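Local structure of autophagy-related protein 9 (Schizosaccharomyces pombe, 7D0I) at residues Leu183-Tyr191 with Leu334-Arg345; Val190-Gly198 with Met297-Val305. The protein scrambles phospholipids between the two leaflets of autophagic membranes as a homotrimer, helping autophagosomes to expand. The protein carries 1 engineered substitution. One frame throughout, in Å; residues are numbered along the deposited sequence.

From the N terminus, the chain first forms helix 183-195, and both contacts are made along it. Its first two turns belong to contact 1 and its last turns, with the residues that follow, to contact 2; V190 and Y191 lie in both segments, and Y191 touches both partners. After helices 198-223 and 253-289, the segment 297-305 returns to the end of helix 183-195 and closes the shorter loop, contact 2. Helix 336-343 comes back later to the beginning of the same helix, so the loop of contact 1 encloses that of contact 2. The centres lie about 13 Å apart, and I343 CD1 packs 4.0 Å from W302 CZ2, joining three helices, probably cytoplasmic: 183-195, 302-312 and 336-343.

Contact 1 (Leu183-Tyr191 with Leu334-Arg345); sequences LDSFLQQVY and LDAYAIANRIMR
The carboxylate of D184 is gripped by two arginines, one on each oxygen. R345 NE meets D184 OD2 at 2.7 Å in a nearly straight bond (171°) that uses the syn lone pair, and the carboxylate lies nearly coplanar with the guanidinium. R342 NE reaches D184 OD1, also at 2.7 Å, but this bond is bent and weak, with the two planes 69° apart. R342 arrives there because its chain is bent at chi3 instead of running on extended. Its guanidinium is sandwiched: L183 CD2 lies 3.7 Å above one face, displaced from the centre of the group, and the R345 guanidinium turns its edge, through NH1, to the opposite face. R345 has further, weak bonds to the carbonyls of V646 and Y648.

Apolar groups fill the rest of the crossing, where the axes of the segments 183-191 and 336-343 pass 8.9 Å apart at 98°. L187 sends CD2 to I339 CG2 at 4.0 Å, while its CD1 rests against the aliphatic part of R342. Farther along, I343 CD1 abuts Y191 CB at 3.8 Å; the tyrosine hydroxyl bonds outside the contact, to H473. L309 of helix 302-312 adds to the packing round L187 and I339.

The two positive groups beside one buried acid probably favour its ionised form and fix its rotation.

Contact 2 (Val190-Gly198 with Met297-Val305); sequences VYTYYTGKG and MPTVSWQRV
Y191 and W302 make the aromatic core of this contact in a T-shaped, edge-to-face pair. The planes stand at 89°, with 5.1 Å between the centroid of the Y191 ring and that of the six-membered ring of W302, and Y191 CD1 is the edge atom over the indole face. Y194 approaches the same indole differently: its ring is tilted 41° to the six-membered ring of W302, an oblique meeting in which Y194 CD2 comes to 3.5 Å from W302 CE3. Y191 and Y194 lie on one flank of the helix, and both have CG anti to the backbone N (chi1 164° in Y194), which carries their rings toward the indole. H473 meets all three rings and completes the cluster.

The polar component is slight. Y194 OH gives a weak hydrogen bond to V300 O at 3.3 Å, and that carbonyl oxygen lies beside the ring, close to its plane.

Aliphatic contacts surround the rings. V190 CG1 touches the edge of the indole, and V305 CG2 stands 4.2 Å from Y194 CD1. M297 is bent at chi2 and chi3, which curls its CE in to 4.0 Å from Y193 CE2 and 3.9 Å from the backbone N of G198. K197 lays its CG 3.9 Å from P298 CA; its charged end makes a cation-pi contact with F496 of a neighbouring subunit, and P298 packs on the same phenylalanine.

Two helix-end motifs frame the arrangement: a Schellman motif with K197 at positive phi closes helix 183-195, and S301 is the N-cap of helix 302-312, its OG accepting weakly from R304 N. This is an aromatic cluster between helix termini, placed beside a subunit interface of the Atg9 homotrimer and next to the detergent pocket that includes T195.

Contact 1 (Leu183-Tyr191 with Leu334-Arg345)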
loop_
_atom_site.group_PDB
_atom_site.type_symbol
_atom_site.label_atom_id
_atom_site.label_comp_id
_atom_site.label_asym_id
_atom_site.label_seq_id
_atom_site.Cartn_x
_atom_site.Cartn_y
_atom_site.Cartn_z
ATOM N N LEU A 183 -38.576 -6.340 -22.686
ATOM C CA LEU A 183 -37.658 -5.625 -21.807
ATOM C C LEU A 183 -36.454 -5.050 -22.538
ATOM O O LEU A 183 -35.943 -3.995 -22.149
ATOM C CB LEU A 183 -37.193 -6.554 -20.689
ATOM C CG LEU A 183 -36.326 -5.920 -19.613
ATOM C CD1 LEU A 183 -37.055 -4.762 -18.989
ATOM C CD2 LEU A 183 -35.964 -6.944 -18.567
ATOM N N ASP A 184 -35.980 -5.714 -23.590
ATOM C CA ASP A 184 -34.779 -5.236 -24.268
ATOM C C ASP A 184 -35.009 -3.877 -24.907
ATOM O O ASP A 184 -34.232 -2.943 -24.696
ATOM C CB ASP A 184 -34.318 -6.246 -25.312
ATOM C CG ASP A 184 -33.444 -7.325 -24.724
ATOM O OD1 ASP A 184 -33.327 -7.384 -23.483
ATOM O OD2 ASP A 184 -32.866 -8.111 -25.500
ATOM N N SER A 185 -36.073 -3.746 -25.698
ATOM C CA SER A 185 -36.333 -2.467 -26.345
ATOM C C SER A 185 -36.708 -1.397 -25.333
ATOM O O SER A 185 -36.375 -0.225 -25.525
ATOM C CB SER A 185 -37.431 -2.610 -27.391
ATOM O OG SER A 185 -38.690 -2.777 -26.772
ATOM N N PHE A 186 -37.376 -1.774 -24.243
ATOM C CA PHE A 186 -37.676 -0.796 -23.206
ATOM C C PHE A 186 -36.399 -0.254 -22.578
ATOM O O PHE A 186 -36.268 0.956 -22.369
ATOM C CB PHE A 186 -38.576 -1.412 -22.139
ATOM C CG PHE A 186 -38.763 -0.542 -20.938
ATOM C CD1 PHE A 186 -39.589 0.560 -20.992
ATOM C CD2 PHE A 186 -38.111 -0.826 -19.755
ATOM C CE1 PHE A 186 -39.759 1.363 -19.893
ATOM C CE2 PHE A 186 -38.278 -0.025 -18.652
ATOM C CZ PHE A 186 -39.104 1.069 -18.720
ATOM N N LEU A 187 -35.450 -1.134 -22.264
ATOM C CA LEU A 187 -34.186 -0.680 -21.695
ATOM C C LEU A 187 -33.395 0.146 -22.697
ATOM O O LEU A 187 -32.742 1.124 -22.323
ATOM C CB LEU A 187 -33.366 -1.871 -21.224
ATOM C CG LEU A 187 -33.793 -2.518 -19.916
ATOM C CD1 LEU A 187 -32.934 -3.721 -19.653
ATOM C CD2 LEU A 187 -33.654 -1.525 -18.798
ATOM N N GLN A 188 -33.443 -0.225 -23.976
ATOM C CA GLN A 188 -32.759 0.575 -24.982
ATOM C C GLN A 188 -33.373 1.960 -25.092
ATOM O O GLN A 188 -32.662 2.942 -25.310
ATOM C CB GLN A 188 -32.794 -0.122 -26.337
ATOM C CG GLN A 188 -32.029 -1.418 -26.387
ATOM C CD GLN A 188 -32.000 -2.006 -27.770
ATOM O OE1 GLN A 188 -32.170 -1.299 -28.757
ATOM N NE2 GLN A 188 -31.788 -3.312 -27.855
ATOM N N GLN A 189 -34.692 2.063 -24.938
ATOM C CA GLN A 189 -35.324 3.374 -25.005
ATOM C C GLN A 189 -35.021 4.199 -23.766
ATOM O O GLN A 189 -34.818 5.410 -23.859
ATOM C CB GLN A 189 -36.828 3.224 -25.193
ATOM C CG GLN A 189 -37.221 2.790 -26.575
ATOM C CD GLN A 189 -38.703 2.581 -26.695
ATOM O OE1 GLN A 189 -39.466 2.983 -25.821
ATOM N NE2 GLN A 189 -39.126 1.948 -27.779
ATOM N N VAL A 190 -34.995 3.564 -22.598
ATOM C CA VAL A 190 -34.533 4.249 -21.396
ATOM C C VAL A 190 -33.137 4.809 -21.615
ATOM O O VAL A 190 -32.857 5.969 -21.290
ATOM C CB VAL A 190 -34.576 3.295 -20.190
ATOM C CG1 VAL A 190 -33.775 3.854 -19.052
ATOM C CG2 VAL A 190 -35.991 3.070 -19.752
ATOM N N TYR A 191 -32.252 4.010 -22.207
ATOM C CA TYR A 191 -30.877 4.452 -22.390
ATOM C C TYR A 191 -30.778 5.577 -23.408
ATOM O O TYR A 191 -30.025 6.530 -23.204
ATOM C CB TYR A 191 -29.992 3.290 -22.803
ATOM C CG TYR A 191 -28.567 3.704 -23.002
ATOM C CD1 TYR A 191 -27.763 3.997 -21.928
ATOM C CD2 TYR A 191 -28.032 3.821 -24.265
ATOM C CE1 TYR A 191 -26.475 4.389 -22.101
ATOM C CE2 TYR A 191 -26.742 4.212 -24.445
ATOM C CZ TYR A 191 -25.972 4.495 -23.358
ATOM O OH TYR A 191 -24.680 4.888 -23.528
ATOM N N LEU A 334 -32.108 -7.128 -13.030
ATOM C CA LEU A 334 -31.850 -5.776 -13.503
ATOM C C LEU A 334 -30.567 -5.236 -12.894
ATOM O O LEU A 334 -30.485 -4.066 -12.509
ATOM C CB LEU A 334 -33.027 -4.853 -13.205
ATOM C CG LEU A 334 -34.283 -5.120 -14.034
ATOM C CD1 LEU A 334 -35.383 -4.146 -13.674
ATOM C CD2 LEU A 334 -33.965 -5.036 -15.509
ATOM N N ASP A 335 -29.548 -6.083 -12.801
ATOM C CA ASP A 335 -28.216 -5.640 -12.436
ATOM C C ASP A 335 -27.697 -4.648 -13.478
ATOM O O ASP A 335 -28.267 -4.484 -14.555
ATOM C CB ASP A 335 -27.288 -6.850 -12.317
ATOM C CG ASP A 335 -25.911 -6.492 -11.811
ATOM O OD1 ASP A 335 -25.695 -5.327 -11.427
ATOM O OD2 ASP A 335 -25.035 -7.380 -11.805
ATOM N N ALA A 336 -26.603 -3.964 -13.145
ATOM C CA ALA A 336 -25.959 -3.102 -14.127
ATOM C C ALA A 336 -25.459 -3.912 -15.312
ATOM O O ALA A 336 -25.675 -3.544 -16.472
ATOM C CB ALA A 336 -24.810 -2.335 -13.481
ATOM N N TYR A 337 -24.797 -5.035 -15.036
ATOM C CA TYR A 337 -24.245 -5.868 -16.096
ATOM C C TYR A 337 -25.346 -6.496 -16.940
ATOM O O TYR A 337 -25.205 -6.618 -18.162
ATOM C CB TYR A 337 -23.352 -6.938 -15.478
ATOM C CG TYR A 337 -22.658 -7.846 -16.459
ATOM C CD1 TYR A 337 -23.190 -9.082 -16.784
ATOM C CD2 TYR A 337 -21.456 -7.482 -17.035
ATOM C CE1 TYR A 337 -22.555 -9.916 -17.662
ATOM C CE2 TYR A 337 -20.817 -8.312 -17.915
ATOM C CZ TYR A 337 -21.370 -9.527 -18.224
ATOM O OH TYR A 337 -20.734 -10.366 -19.107
ATOM N N ALA A 338 -26.456 -6.884 -16.317
ATOM C CA ALA A 338 -27.559 -7.449 -17.081
ATOM C C ALA A 338 -28.184 -6.410 -17.994
ATOM O O ALA A 338 -28.517 -6.703 -19.146
ATOM C CB ALA A 338 -28.610 -8.024 -16.139
ATOM N N ILE A 339 -28.346 -5.185 -17.502
ATOM C CA ILE A 339 -28.932 -4.144 -18.332
ATOM C C ILE A 339 -27.989 -3.770 -19.464
ATOM O O ILE A 339 -28.428 -3.483 -20.581
ATOM C CB ILE A 339 -29.304 -2.937 -17.463
ATOM C CG1 ILE A 339 -30.440 -3.324 -16.527
ATOM C CG2 ILE A 339 -29.726 -1.780 -18.320
ATOM C CD1 ILE A 339 -30.715 -2.322 -15.463
ATOM N N ALA A 340 -26.682 -3.795 -19.210
ATOM C CA ALA A 340 -25.731 -3.573 -20.291
ATOM C C ALA A 340 -25.806 -4.681 -21.329
ATOM O O ALA A 340 -25.702 -4.418 -22.530
ATOM C CB ALA A 340 -24.319 -3.460 -19.732
ATOM N N ASN A 341 -25.976 -5.931 -20.895
ATOM C CA ASN A 341 -26.091 -7.026 -21.853
ATOM C C ASN A 341 -27.383 -6.956 -22.643
ATOM O O ASN A 341 -27.441 -7.459 -23.767
ATOM C CB ASN A 341 -26.010 -8.373 -21.145
ATOM C CG ASN A 341 -24.606 -8.789 -20.854
ATOM O OD1 ASN A 341 -24.060 -9.676 -21.503
ATOM N ND2 ASN A 341 -23.996 -8.145 -19.877
ATOM N N ARG A 342 -28.429 -6.367 -22.076
ATOM C CA ARG A 342 -29.687 -6.269 -22.804
ATOM C C ARG A 342 -29.726 -5.063 -23.728
ATOM O O ARG A 342 -30.369 -5.121 -24.779
ATOM C CB ARG A 342 -30.860 -6.218 -21.829
ATOM C CG ARG A 342 -30.931 -7.399 -20.889
ATOM C CD ARG A 342 -32.222 -7.416 -20.114
ATOM N NE ARG A 342 -33.287 -8.057 -20.872
ATOM C CZ ARG A 342 -33.696 -9.303 -20.671
ATOM N NH1 ARG A 342 -33.136 -10.039 -19.725
ATOM N NH2 ARG A 342 -34.668 -9.810 -21.412
ATOM N N ILE A 343 -29.060 -3.969 -23.365
ATOM C CA ILE A 343 -28.998 -2.814 -24.255
ATOM C C ILE A 343 -28.078 -3.098 -25.429
ATOM O O ILE A 343 -28.386 -2.765 -26.577
ATOM C CB ILE A 343 -28.545 -1.565 -23.484
ATOM C CG1 ILE A 343 -29.548 -1.203 -22.403
ATOM C CG2 ILE A 343 -28.378 -0.407 -24.421
ATOM C CD1 ILE A 343 -29.072 -0.116 -21.505
ATOM N N MET A 344 -26.935 -3.721 -25.166
ATOM C CA MET A 344 -25.926 -3.971 -26.181
ATOM C C MET A 344 -25.976 -5.393 -26.715
ATOM O O MET A 344 -24.935 -5.955 -27.048
ATOM C CB MET A 344 -24.540 -3.679 -25.622
ATOM C CG MET A 344 -24.283 -2.239 -25.324
ATOM S SD MET A 344 -22.541 -1.941 -25.137
ATOM C CE MET A 344 -21.943 -2.479 -26.725
ATOM N N ARG A 345 -27.159 -5.989 -26.806
ATOM C CA ARG A 345 -27.221 -7.395 -27.189
ATOM C C ARG A 345 -26.822 -7.587 -28.641
ATOM O O ARG A 345 -26.171 -8.579 -28.978
ATOM C CB ARG A 345 -28.615 -7.959 -26.935
ATOM C CG ARG A 345 -28.672 -9.462 -27.068
ATOM C CD ARG A 345 -30.079 -10.009 -27.044
ATOM N NE ARG A 345 -30.742 -9.805 -25.764
ATOM C CZ ARG A 345 -30.445 -10.467 -24.654
ATOM N NH1 ARG A 345 -31.102 -10.221 -23.538
ATOM N NH2 ARG A 345 -29.478 -11.365 -24.660
#

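Contact 2 (Val190-Gly198 with Met297-Val305)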
loop_
_atom_site.group_PDB
_atom_site.type_symbol
_atom_site.label_atom_id
_atom_site.label_comp_id
_atom_site.label_asym_id
_atom_site.label_seq_id
_atom_site.Cartn_x
_atom_site.Cartn_y
_atom_site.Cartn_z
ATOM N N VAL A 190 -34.995 3.564 -22.598
ATOM C CA VAL A 190 -34.533 4.249 -21.396
ATOM C C VAL A 190 -33.137 4.809 -21.615
ATOM O O VAL A 190 -32.857 5.969 -21.290
ATOM C CB VAL A 190 -34.576 3.295 -20.190
ATOM C CG1 VAL A 190 -33.775 3.854 -19.052
ATOM C CG2 VAL A 190 -35.991 3.070 -19.752
ATOM N N TYR A 191 -32.252 4.010 -22.207
ATOM C CA TYR A 191 -30.877 4.452 -22.390
ATOM C C TYR A 191 -30.778 5.577 -23.408
ATOM O O TYR A 191 -30.025 6.530 -23.204
ATOM C CB TYR A 191 -29.992 3.290 -22.803
ATOM C CG TYR A 191 -28.567 3.704 -23.002
ATOM C CD1 TYR A 191 -27.763 3.997 -21.928
ATOM C CD2 TYR A 191 -28.032 3.821 -24.265
ATOM C CE1 TYR A 191 -26.475 4.389 -22.101
ATOM C CE2 TYR A 191 -26.742 4.212 -24.445
ATOM C CZ TYR A 191 -25.972 4.495 -23.358
ATOM O OH TYR A 191 -24.680 4.888 -23.528
ATOM N N THR A 192 -31.512 5.491 -24.514
ATOM C CA THR A 192 -31.424 6.559 -25.499
ATOM C C THR A 192 -32.157 7.811 -25.060
ATOM O O THR A 192 -31.880 8.891 -25.586
ATOM C CB THR A 192 -31.961 6.109 -26.846
ATOM O OG1 THR A 192 -33.357 5.834 -26.737
ATOM C CG2 THR A 192 -31.241 4.875 -27.301
ATOM N N TYR A 193 -33.086 7.706 -24.118
ATOM C CA TYR A 193 -33.630 8.909 -23.513
ATOM C C TYR A 193 -32.643 9.517 -22.537
ATOM O O TYR A 193 -32.609 10.736 -22.377
ATOM C CB TYR A 193 -34.945 8.602 -22.805
ATOM C CG TYR A 193 -35.651 9.827 -22.294
ATOM C CD1 TYR A 193 -36.517 10.535 -23.104
ATOM C CD2 TYR A 193 -35.450 10.278 -21.006
ATOM C CE1 TYR A 193 -37.156 11.655 -22.647
ATOM C CE2 TYR A 193 -36.083 11.394 -20.541
ATOM C CZ TYR A 193 -36.936 12.080 -21.364
ATOM O OH TYR A 193 -37.575 13.200 -20.899
ATOM N N TYR A 194 -31.839 8.689 -21.877
ATOM C CA TYR A 194 -30.782 9.227 -21.031
ATOM C C TYR A 194 -29.724 9.946 -21.855
ATOM O O TYR A 194 -29.381 11.096 -21.572
ATOM C CB TYR A 194 -30.144 8.117 -20.212
ATOM C CG TYR A 194 -28.825 8.528 -19.636
ATOM C CD1 TYR A 194 -28.751 9.528 -18.694
ATOM C CD2 TYR A 194 -27.655 7.920 -20.038
ATOM C CE1 TYR A 194 -27.554 9.912 -18.174
ATOM C CE2 TYR A 194 -26.454 8.298 -19.521
ATOM C CZ TYR A 194 -26.409 9.294 -18.588
ATOM O OH TYR A 194 -25.209 9.682 -18.057
ATOM N N THR A 195 -29.182 9.283 -22.877
ATOM C CA THR A 195 -28.113 9.890 -23.659
ATOM C C THR A 195 -28.604 11.041 -24.517
ATOM O O THR A 195 -27.806 11.908 -24.876
ATOM C CB THR A 195 -27.437 8.856 -24.545
ATOM O OG1 THR A 195 -28.382 8.340 -25.484
ATOM C CG2 THR A 195 -26.918 7.735 -23.717
ATOM N N GLY A 196 -29.881 11.062 -24.874
ATOM C CA GLY A 196 -30.414 12.236 -25.525
ATOM C C GLY A 196 -30.642 13.400 -24.597
ATOM O O GLY A 196 -30.880 14.513 -25.073
ATOM N N LYS A 197 -30.576 13.158 -23.287
ATOM C CA LYS A 197 -30.704 14.189 -22.260
ATOM C C LYS A 197 -32.095 14.813 -22.267
ATOM O O LYS A 197 -32.253 16.032 -22.291
ATOM C CB LYS A 197 -29.626 15.257 -22.409
ATOM C CG LYS A 197 -28.274 14.805 -21.943
ATOM C CD LYS A 197 -27.187 15.498 -22.711
ATOM C CE LYS A 197 -25.840 14.942 -22.333
ATOM N NZ LYS A 197 -24.756 15.513 -23.174
ATOM N N GLY A 198 -33.108 13.966 -22.240
ATOM C CA GLY A 198 -34.456 14.426 -22.007
ATOM C C GLY A 198 -35.195 14.790 -23.282
ATOM O O GLY A 198 -34.611 15.002 -24.344
ATOM N N MET A 297 -31.691 16.248 -15.995
ATOM C CA MET A 297 -31.391 15.374 -17.127
ATOM C C MET A 297 -30.021 15.643 -17.734
ATOM O O MET A 297 -29.254 14.683 -17.909
ATOM C CB MET A 297 -32.502 15.469 -18.177
ATOM C CG MET A 297 -33.766 14.724 -17.802
ATOM S SD MET A 297 -33.448 13.036 -17.262
ATOM C CE MET A 297 -32.665 12.347 -18.712
ATOM N N PRO A 298 -29.644 16.878 -18.078
ATOM C CA PRO A 298 -28.352 17.071 -18.750
ATOM C C PRO A 298 -27.149 16.732 -17.895
ATOM O O PRO A 298 -26.035 16.688 -18.431
ATOM C CB PRO A 298 -28.365 18.560 -19.109
ATOM C CG PRO A 298 -29.779 18.936 -19.102
ATOM C CD PRO A 298 -30.390 18.141 -18.009
ATOM N N THR A 299 -27.320 16.482 -16.598
ATOM C CA THR A 299 -26.182 16.277 -15.714
ATOM C C THR A 299 -26.234 14.997 -14.896
ATOM O O THR A 299 -25.228 14.664 -14.263
ATOM C CB THR A 299 -26.028 17.467 -14.755
ATOM O OG1 THR A 299 -27.312 17.852 -14.253
ATOM C CG2 THR A 299 -25.389 18.648 -15.466
ATOM N N VAL A 300 -27.349 14.271 -14.884
ATOM C CA VAL A 300 -27.407 13.031 -14.123
ATOM C C VAL A 300 -26.540 11.982 -14.806
ATOM O O VAL A 300 -26.343 12.000 -16.027
ATOM C CB VAL A 300 -28.864 12.557 -13.971
ATOM C CG1 VAL A 300 -29.454 12.201 -15.311
ATOM C CG2 VAL A 300 -28.964 11.396 -13.010
ATOM N N SER A 301 -25.992 11.073 -14.012
ATOM C CA SER A 301 -25.143 10.015 -14.524
ATOM C C SER A 301 -25.959 8.761 -14.808
ATOM O O SER A 301 -27.127 8.651 -14.439
ATOM C CB SER A 301 -24.027 9.705 -13.532
ATOM O OG SER A 301 -24.567 9.380 -12.266
ATOM N N TRP A 302 -25.328 7.800 -15.480
ATOM C CA TRP A 302 -26.011 6.543 -15.753
ATOM C C TRP A 302 -26.066 5.659 -14.521
ATOM O O TRP A 302 -27.000 4.870 -14.375
ATOM C CB TRP A 302 -25.326 5.802 -16.894
ATOM C CG TRP A 302 -25.955 4.495 -17.224
ATOM C CD1 TRP A 302 -25.398 3.267 -17.086
ATOM C CD2 TRP A 302 -27.268 4.283 -17.746
ATOM N NE1 TRP A 302 -26.277 2.300 -17.489
ATOM C CE2 TRP A 302 -27.433 2.902 -17.900
ATOM C CE3 TRP A 302 -28.317 5.128 -18.098
ATOM C CZ2 TRP A 302 -28.601 2.349 -18.389
ATOM C CZ3 TRP A 302 -29.471 4.575 -18.582
ATOM C CH2 TRP A 302 -29.606 3.203 -18.725
ATOM N N GLN A 303 -25.088 5.771 -13.627
ATOM C CA GLN A 303 -25.148 4.986 -12.403
ATOM C C GLN A 303 -26.304 5.428 -11.520
ATOM O O GLN A 303 -26.911 4.598 -10.840
ATOM C CB GLN A 303 -23.829 5.085 -11.649
ATOM C CG GLN A 303 -22.655 4.456 -12.377
ATOM C CD GLN A 303 -22.014 5.389 -13.378
ATOM O OE1 GLN A 303 -22.601 6.391 -13.776
ATOM N NE2 GLN A 303 -20.794 5.067 -13.787
ATOM N N ARG A 304 -26.642 6.715 -11.534
ATOM C CA ARG A 304 -27.794 7.180 -10.772
ATOM C C ARG A 304 -29.091 6.652 -11.368
ATOM O O ARG A 304 -30.003 6.256 -10.632
ATOM C CB ARG A 304 -27.797 8.705 -10.719
ATOM C CG ARG A 304 -29.007 9.322 -10.042
ATOM C CD ARG A 304 -29.025 9.090 -8.537
ATOM N NE ARG A 304 -27.863 9.661 -7.858
ATOM C CZ ARG A 304 -26.953 8.948 -7.205
ATOM N NH1 ARG A 304 -27.067 7.632 -7.127
ATOM N NH2 ARG A 304 -25.933 9.551 -6.617
ATOM N N VAL A 305 -29.188 6.631 -12.696
ATOM C CA VAL A 305 -30.365 6.057 -13.339
ATOM C C VAL A 305 -30.469 4.573 -13.027
ATOM O O VAL A 305 -31.560 4.056 -12.779
ATOM C CB VAL A 305 -30.327 6.308 -14.858
ATOM C CG1 VAL A 305 -31.566 5.752 -15.502
ATOM C CG2 VAL A 305 -30.208 7.783 -15.146
#